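Local atomic coordinates of beta-ketothiolase BktB (PDB entry 4NZS), a protein that catalyses thiolase condensation of acetyl-CoA with propionyl-CoA or a second acetyl-CoA, giving the 3-ketoacyl-CoA precursors of polyhydroxyalkanoate copolymers. Residues G15-I20 with G361-V366; R281-G286 with A393-R398. One frame throughout, in Å; residues are numbered along the deposited sequence.

Interaction 1 of 2, residues G15-I20 with G361-V366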
ATOM      1  N   GLY A  15     -28.729  10.388 -27.460  1.00 47.14           N
ATOM      2  CA  GLY A  15     -27.905   9.236 -27.106  1.00 52.41           C
ATOM      3  C   GLY A  15     -26.467   9.509 -27.509  1.00 57.38           C
ATOM      4  O   GLY A  15     -26.210   9.780 -28.665  1.00 63.33           O
ATOM      5  N   VAL A  16     -25.515   9.397 -26.586  1.00 57.31           N
ATOM      6  CA  VAL A  16     -24.158   9.883 -26.850  1.00 56.70           C
ATOM      7  C   VAL A  16     -23.078   9.121 -26.034  1.00 50.71           C
ATOM      8  O   VAL A  16     -23.401   8.470 -25.008  1.00 42.86           O
ATOM      9  CB  VAL A  16     -24.146  11.429 -26.578  1.00 60.01           C
ATOM     10  CG1 VAL A  16     -23.090  11.863 -25.552  1.00 59.43           C
ATOM     11  CG2 VAL A  16     -23.996  12.217 -27.867  1.00 56.51           C
ATOM     12  N   ARG A  17     -21.809   9.233 -26.463  1.00 38.97           N
ATOM     13  CA  ARG A  17     -20.722   8.533 -25.794  1.00 38.28           C
ATOM     14  C   ARG A  17     -19.321   9.129 -25.992  1.00 34.80           C
ATOM     15  O   ARG A  17     -19.059   9.712 -26.978  1.00 33.20           O
ATOM     16  CB  ARG A  17     -20.688   7.101 -26.303  1.00 37.63           C
ATOM     17  CG  ARG A  17     -20.309   6.933 -27.761  1.00 36.05           C
ATOM     18  CD  ARG A  17     -20.030   5.443 -27.977  1.00 38.59           C
ATOM     19  NE  ARG A  17     -19.606   5.037 -29.307  1.00 37.94           N
ATOM     20  CZ  ARG A  17     -18.350   5.005 -29.726  1.00 39.73           C
ATOM     21  NH1 ARG A  17     -17.363   5.425 -28.961  1.00 45.66           N
ATOM     22  NH2 ARG A  17     -18.078   4.597 -30.948  1.00 39.46           N
ATOM     23  N   THR A  18     -18.425   8.980 -25.030  1.00 38.85           N
ATOM     24  CA  THR A  18     -16.999   9.146 -25.332  1.00 41.34           C
ATOM     25  C   THR A  18     -16.662   8.108 -26.355  1.00 37.28           C
ATOM     26  O   THR A  18     -17.430   7.174 -26.560  1.00 39.52           O
ATOM     27  CB  THR A  18     -16.067   8.926 -24.111  1.00 41.90           C
ATOM     28  OG1 THR A  18     -16.075   7.553 -23.701  1.00 39.22           O
ATOM     29  CG2 THR A  18     -16.528   9.837 -22.933  1.00 43.01           C
ATOM     30  N   ALA A  19     -15.545   8.333 -27.020  1.00 33.44           N
ATOM     31  CA  ALA A  19     -14.819   7.293 -27.744  1.00 30.65           C
ATOM     32  C   ALA A  19     -14.213   6.352 -26.729  1.00 30.81           C
ATOM     33  O   ALA A  19     -14.090   6.728 -25.568  1.00 33.93           O
ATOM     34  CB  ALA A  19     -13.695   7.940 -28.561  1.00 29.00           C
ATOM     35  N   ILE A  20     -13.719   5.193 -27.162  1.00 32.51           N
ATOM     36  CA  ILE A  20     -13.244   4.177 -26.241  1.00 31.32           C
ATOM     37  C   ILE A  20     -11.741   4.176 -26.179  1.00 33.91           C
ATOM     38  O   ILE A  20     -11.091   4.122 -27.236  1.00 36.43           O
ATOM     39  CB  ILE A  20     -13.706   2.790 -26.668  1.00 34.17           C
ATOM     40  CG1 ILE A  20     -15.230   2.772 -26.717  1.00 36.91           C
ATOM     41  CG2 ILE A  20     -13.177   1.742 -25.690  1.00 36.42           C
ATOM     42  CD1 ILE A  20     -15.855   1.658 -27.558  1.00 37.50           C
ATOM     43  N   GLY A 361     -22.824  -1.781 -21.968  1.00 32.82           N
ATOM     44  CA  GLY A 361     -24.256  -1.868 -22.196  1.00 31.71           C
ATOM     45  C   GLY A 361     -24.871  -0.575 -22.702  1.00 35.20           C
ATOM     46  O   GLY A 361     -25.777  -0.583 -23.544  1.00 34.43           O
ATOM     47  N   ALA A 362     -24.406   0.556 -22.208  1.00 36.14           N
ATOM     48  CA  ALA A 362     -25.004   1.845 -22.629  1.00 43.15           C
ATOM     49  C   ALA A 362     -24.342   2.430 -23.889  1.00 43.96           C
ATOM     50  O   ALA A 362     -24.881   3.268 -24.600  1.00 46.07           O
ATOM     51  CB  ALA A 362     -24.923   2.846 -21.481  1.00 47.97           C
ATOM     52  N   LEU A 363     -23.170   1.946 -24.179  1.00 41.89           N
ATOM     53  CA  LEU A 363     -22.406   2.447 -25.258  1.00 41.28           C
ATOM     54  C   LEU A 363     -22.945   1.914 -26.571  1.00 44.09           C
ATOM     55  O   LEU A 363     -23.231   2.666 -27.540  1.00 45.82           O
ATOM     56  CB  LEU A 363     -21.001   1.963 -25.043  1.00 39.84           C
ATOM     57  CG  LEU A 363     -20.057   2.499 -26.037  1.00 42.03           C
ATOM     58  CD1 LEU A 363     -18.913   3.140 -25.286  1.00 44.77           C
ATOM     59  CD2 LEU A 363     -19.620   1.418 -27.011  1.00 45.82           C
ATOM     60  N   ILE A 364     -23.057   0.606 -26.617  1.00 41.65           N
ATOM     61  CA  ILE A 364     -23.609  -0.035 -27.776  1.00 41.40           C
ATOM     62  C   ILE A 364     -25.066   0.393 -27.990  1.00 42.42           C
ATOM     63  O   ILE A 364     -25.546   0.412 -29.120  1.00 42.71           O
ATOM     64  CB  ILE A 364     -23.523  -1.592 -27.698  1.00 41.22           C
ATOM     65  CG1 ILE A 364     -24.388  -2.147 -26.570  1.00 37.42           C
ATOM     66  CG2 ILE A 364     -22.063  -2.047 -27.586  1.00 39.34           C
ATOM     67  CD1 ILE A 364     -24.212  -3.638 -26.366  1.00 42.17           C
ATOM     68  N   THR A 365     -25.779   0.746 -26.925  1.00 42.31           N
ATOM     69  CA  THR A 365     -27.111   1.268 -27.131  1.00 44.79           C
ATOM     70  C   THR A 365     -26.975   2.500 -28.035  1.00 46.83           C
ATOM     71  O   THR A 365     -27.458   2.510 -29.161  1.00 53.26           O
ATOM     72  CB  THR A 365     -27.817   1.528 -25.811  1.00 47.02           C
ATOM     73  OG1 THR A 365     -28.125   0.270 -25.217  1.00 46.23           O
ATOM     74  CG2 THR A 365     -29.106   2.249 -26.013  1.00 49.18           C
ATOM     75  N   VAL A 366     -26.217   3.480 -27.592  1.00 50.01           N
ATOM     76  CA  VAL A 366     -25.929   4.669 -28.391  1.00 48.95           C
ATOM     77  C   VAL A 366     -25.424   4.306 -29.792  1.00 48.48           C
ATOM     78  O   VAL A 366     -25.796   4.942 -30.822  1.00 40.41           O
ATOM     79  CB  VAL A 366     -24.910   5.543 -27.662  1.00 49.86           C
ATOM     80  CG1 VAL A 366     -24.334   6.604 -28.584  1.00 49.29           C
ATOM     81  CG2 VAL A 366     -25.582   6.157 -26.427  1.00 50.95           C
TER

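Interaction 2 of 2, residues R281-G286 with A393-R398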
ATOM      1  N   ARG A 281     -38.448   4.340 -29.462  1.00 63.72           N
ATOM      2  CA  ARG A 281     -39.258   4.048 -28.307  1.00 76.88           C
ATOM      3  C   ARG A 281     -38.680   2.771 -27.766  1.00 76.76           C
ATOM      4  O   ARG A 281     -38.028   2.010 -28.501  1.00 77.93           O
ATOM      5  CB  ARG A 281     -40.742   3.815 -28.701  1.00 90.72           C
ATOM      6  CG  ARG A 281     -41.059   2.434 -29.323  1.00 95.56           C
ATOM      7  CD  ARG A 281     -42.477   2.256 -29.887  1.00 97.41           C
ATOM      8  NE  ARG A 281     -43.517   2.004 -28.870  1.00103.23           N
ATOM      9  CZ  ARG A 281     -44.711   1.443 -29.101  1.00110.00           C
ATOM     10  NH1 ARG A 281     -45.047   1.035 -30.324  1.00117.65           N
ATOM     11  NH2 ARG A 281     -45.582   1.278 -28.103  1.00102.61           N
ATOM     12  N   LEU A 282     -38.938   2.519 -26.496  1.00 68.58           N
ATOM     13  CA  LEU A 282     -38.607   1.240 -25.940  1.00 70.10           C
ATOM     14  C   LEU A 282     -39.701   0.292 -26.362  1.00 67.69           C
ATOM     15  O   LEU A 282     -40.867   0.610 -26.190  1.00 66.50           O
ATOM     16  CB  LEU A 282     -38.582   1.328 -24.431  1.00 74.71           C
ATOM     17  CG  LEU A 282     -37.324   0.762 -23.801  1.00 77.16           C
ATOM     18  CD1 LEU A 282     -37.406   1.087 -22.327  1.00 81.15           C
ATOM     19  CD2 LEU A 282     -37.172  -0.735 -24.037  1.00 79.46           C
ATOM     20  N   VAL A 283     -39.337  -0.867 -26.907  1.00 65.61           N
ATOM     21  CA  VAL A 283     -40.323  -1.904 -27.161  1.00 63.10           C
ATOM     22  C   VAL A 283     -40.528  -2.722 -25.907  1.00 60.97           C
ATOM     23  O   VAL A 283     -41.574  -2.638 -25.291  1.00 64.59           O
ATOM     24  CB  VAL A 283     -39.909  -2.855 -28.281  1.00 61.47           C
ATOM     25  CG1 VAL A 283     -41.012  -3.880 -28.514  1.00 61.24           C
ATOM     26  CG2 VAL A 283     -39.588  -2.070 -29.544  1.00 66.78           C
ATOM     27  N   SER A 284     -39.511  -3.497 -25.538  1.00 59.76           N
ATOM     28  CA  SER A 284     -39.546  -4.395 -24.389  1.00 52.62           C
ATOM     29  C   SER A 284     -38.076  -4.708 -23.978  1.00 54.32           C
ATOM     30  O   SER A 284     -37.127  -4.270 -24.651  1.00 52.60           O
ATOM     31  CB  SER A 284     -40.313  -5.675 -24.742  1.00 50.91           C
ATOM     32  OG  SER A 284     -39.598  -6.460 -25.711  1.00 52.88           O
ATOM     33  N   TYR A 285     -37.915  -5.450 -22.876  1.00 51.52           N
ATOM     34  CA  TYR A 285     -36.625  -5.884 -22.330  1.00 48.34           C
ATOM     35  C   TYR A 285     -36.821  -7.142 -21.517  1.00 53.35           C
ATOM     36  O   TYR A 285     -37.869  -7.322 -20.862  1.00 56.51           O
ATOM     37  CB  TYR A 285     -36.027  -4.834 -21.396  1.00 48.36           C
ATOM     38  CG  TYR A 285     -36.831  -4.621 -20.131  1.00 46.43           C
ATOM     39  CD1 TYR A 285     -36.743  -5.510 -19.046  1.00 49.41           C
ATOM     40  CD2 TYR A 285     -37.693  -3.540 -20.019  1.00 45.16           C
ATOM     41  CE1 TYR A 285     -37.516  -5.320 -17.906  1.00 50.31           C
ATOM     42  CE2 TYR A 285     -38.449  -3.316 -18.870  1.00 45.60           C
ATOM     43  CZ  TYR A 285     -38.375  -4.200 -17.824  1.00 48.01           C
ATOM     44  OH  TYR A 285     -39.155  -3.955 -16.699  1.00 46.86           O
ATOM     45  N   GLY A 286     -35.794  -7.988 -21.512  1.00 57.24           N
ATOM     46  CA  GLY A 286     -35.810  -9.250 -20.758  1.00 54.66           C
ATOM     47  C   GLY A 286     -34.439  -9.731 -20.267  1.00 57.35           C
ATOM     48  O   GLY A 286     -33.468  -9.814 -21.023  1.00 58.00           O
ATOM     49  N   ALA A 393     -31.237  -7.839 -22.280  1.00 41.67           N
ATOM     50  CA  ALA A 393     -31.681  -7.457 -23.630  1.00 38.64           C
ATOM     51  C   ALA A 393     -32.792  -6.445 -23.637  1.00 40.83           C
ATOM     52  O   ALA A 393     -33.718  -6.496 -22.837  1.00 42.67           O
ATOM     53  CB  ALA A 393     -32.157  -8.666 -24.382  1.00 39.37           C
ATOM     54  N   ALA A 394     -32.726  -5.549 -24.603  1.00 42.73           N
ATOM     55  CA  ALA A 394     -33.840  -4.690 -24.893  1.00 44.41           C
ATOM     56  C   ALA A 394     -33.999  -4.600 -26.391  1.00 49.93           C
ATOM     57  O   ALA A 394     -33.073  -4.945 -27.159  1.00 48.65           O
ATOM     58  CB  ALA A 394     -33.590  -3.319 -24.312  1.00 47.86           C
ATOM     59  N   ILE A 395     -35.185  -4.169 -26.817  1.00 54.31           N
ATOM     60  CA  ILE A 395     -35.382  -3.826 -28.228  1.00 56.88           C
ATOM     61  C   ILE A 395     -36.119  -2.501 -28.357  1.00 52.67           C
ATOM     62  O   ILE A 395     -36.982  -2.180 -27.534  1.00 44.35           O
ATOM     63  CB  ILE A 395     -36.085  -4.940 -29.040  1.00 62.33           C
ATOM     64  CG1 ILE A 395     -37.348  -5.427 -28.346  1.00 65.28           C
ATOM     65  CG2 ILE A 395     -35.184  -6.149 -29.221  1.00 64.79           C
ATOM     66  CD1 ILE A 395     -38.469  -5.640 -29.320  1.00 70.15           C
ATOM     67  N   PHE A 396     -35.732  -1.746 -29.385  1.00 54.20           N
ATOM     68  CA  PHE A 396     -36.303  -0.441 -29.682  1.00 60.54           C
ATOM     69  C   PHE A 396     -36.774  -0.392 -31.109  1.00 67.63           C
ATOM     70  O   PHE A 396     -36.421  -1.242 -31.945  1.00 59.20           O
ATOM     71  CB  PHE A 396     -35.269   0.661 -29.551  1.00 67.96           C
ATOM     72  CG  PHE A 396     -34.422   0.548 -28.332  1.00 72.09           C
ATOM     73  CD1 PHE A 396     -33.326  -0.304 -28.322  1.00 70.96           C
ATOM     74  CD2 PHE A 396     -34.721   1.278 -27.194  1.00 69.21           C
ATOM     75  CE1 PHE A 396     -32.535  -0.417 -27.203  1.00 66.19           C
ATOM     76  CE2 PHE A 396     -33.933   1.168 -26.073  1.00 65.32           C
ATOM     77  CZ  PHE A 396     -32.836   0.323 -26.083  1.00 66.23           C
ATOM     78  N   GLU A 397     -37.510   0.673 -31.389  1.00 69.42           N
ATOM     79  CA  GLU A 397     -38.324   0.771 -32.582  1.00 65.09           C
ATOM     80  C   GLU A 397     -38.060   2.176 -33.096  1.00 65.80           C
ATOM     81  O   GLU A 397     -38.314   3.122 -32.355  1.00 50.21           O
ATOM     82  CB  GLU A 397     -39.794   0.596 -32.154  1.00 66.17           C
ATOM     83  CG  GLU A 397     -40.751  -0.030 -33.156  1.00 65.91           C
ATOM     84  CD  GLU A 397     -42.172   0.485 -32.971  1.00 67.91           C
ATOM     85  OE1 GLU A 397     -42.908  -0.048 -32.103  1.00 58.08           O
ATOM     86  OE2 GLU A 397     -42.540   1.453 -33.684  1.00 70.04           O
ATOM     87  N   ARG A 398     -37.503   2.308 -34.310  1.00 68.90           N
ATOM     88  CA  ARG A 398     -37.307   3.611 -34.949  1.00 70.44           C
ATOM     89  C   ARG A 398     -38.579   4.407 -34.778  1.00 78.26           C
ATOM     90  O   ARG A 398     -39.664   3.919 -35.145  1.00 72.68           O
ATOM     91  CB  ARG A 398     -37.008   3.482 -36.445  1.00 72.78           C
ATOM     92  CG  ARG A 398     -36.691   4.802 -37.157  1.00 73.07           C
ATOM     93  CD  ARG A 398     -36.452   4.604 -38.657  1.00 79.40           C
ATOM     94  NE  ARG A 398     -37.223   5.538 -39.505  1.00 78.27           N
ATOM     95  CZ  ARG A 398     -38.063   5.199 -40.490  1.00 77.83           C
ATOM     96  NH1 ARG A 398     -38.273   3.930 -40.825  1.00 73.21           N
ATOM     97  NH2 ARG A 398     -38.704   6.155 -41.165  1.00 80.30           N
TER

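Interaction 1 of 2, residues G15-I20 with G361-V366
Val366 presses its two methyl branches against the backbone at Gly15 and Val16, and this is the tight part of the contact. Val366 CG2 comes within 3.2 Å of Val16 N, while Val366 CG1 lies 3.7 Å from Gly15 O. Gly15 presents bare main chain to the valine. One helical turn earlier, Leu363 reaches between two side chains. Leu363 CG sits 3.5 Å from Arg17 CD, and Leu363 CD2 lies 3.8 Å from Ile20 CD1. Having CG anti to the backbone N (chi1 -175°) carries the leucine fork to Arg17 and Ile20, although its CB does not aim there. Arg17 suits both environments: its extended chain offers methylenes to Leu363 and more distantly to Val366, and carries the charge past them.

The fit slackens toward Thr18, whose O is 4.5 Å from Leu363 CD1, and here polar groups take over. Arg17 NH1 donates to Thr18 O at 3.0 Å, on a lone pair in the carbonyl plane. The same nitrogen forms a salt bridge with Asp222, which also accepts a bond from Ile20 N. Leu363 CD2 lies over one face of the guanidinium, and Phe201 makes a cation-pi contact with this group.

Between 15-20 and 361-366 the contact is therefore van der Waals alone; one turn on, His370 of the same helix makes a weak hydrogen bond with Gly15 O. The buried charge of Arg17 is answered by Asp222 and Thr18 O, not by the helix segment, and these two probably help to stabilise and orient the guanidinium.

Interaction 2 of 2, residues R281-G286 with A393-R398
Arg281 and Glu397 stand side by side and point the same way from a hydrogen-bonded pair of two antiparallel strands. Arg281 bends at chi3 (-78°), bringing NH1 to Glu397 OE1 at 3.0 Å in a salt bridge on the syn side of the carboxylate but somewhat out of its plane, and the bond is bent. The two flat groups are not coplanar, their planes lying 71° apart, and NE turns to a second acid, Glu9. At this partly exposed end, long charged chains can pair while their methylenes pack, Arg281 CG lying 3.6 Å from Glu397 CB.

At the next pair, Leu282 and Phe396 diverge, yet Leu282 CG still comes within 4.1 Å of Phe396 CE2. The edge of the phenyl ring meets Arg281 O near its plane. Then a classic beta bulge interrupts the register: Val283 and Ser284 both face Ile395. Val283 N donates to Ile395 O at 2.8 Å, whereas the bond from Ser284 N to that oxygen is weak. The helix-like psi of Val283 (-69°) makes the extra residue fit and turns its branched side chain toward the partner strand. Beyond it, Ile395 N donates to Ser284 O at 2.9 Å. Small Ala394 suits the close approach to Tyr285, their CB atoms being 4.1 Å apart.

Strand 10-22 flanks the pair beside Leu282, and strand 379-386 flanks it beyond Ala394. Helix 299-310 covers Ser284 and Ile395, and accepts the serine hydroxyl at Ala306 O. Helix 357-375 packs on Phe396, while Tyr285 OH hydrogen-bonds Asp113 of the second subunit.

In the fold
The centres of the two interactions lie 16 Å apart, joined directly by Thr365 CG2 against Phe396 CZ at 4.2 Å. Their segments alternate along the chain: 15-20, 281-286, 361-366, then 393-398. Strand 10-22, which carries the first segment, is also the sheet neighbour of strand 280-289 in interaction 2. Helix 357-375 thus packs on strand 10-22 through interaction 1 and on strand 390-398 beside interaction 2, consistent with its place in the central helical layer of the layered thiolase fold. Interaction 1 joins the N-terminal and C-terminal thiolase regions near the predicted active site, the Ile20 side chain lying about 7 Å from that of His355; interaction 2 lies within the C-terminal region and reaches the subunit interface.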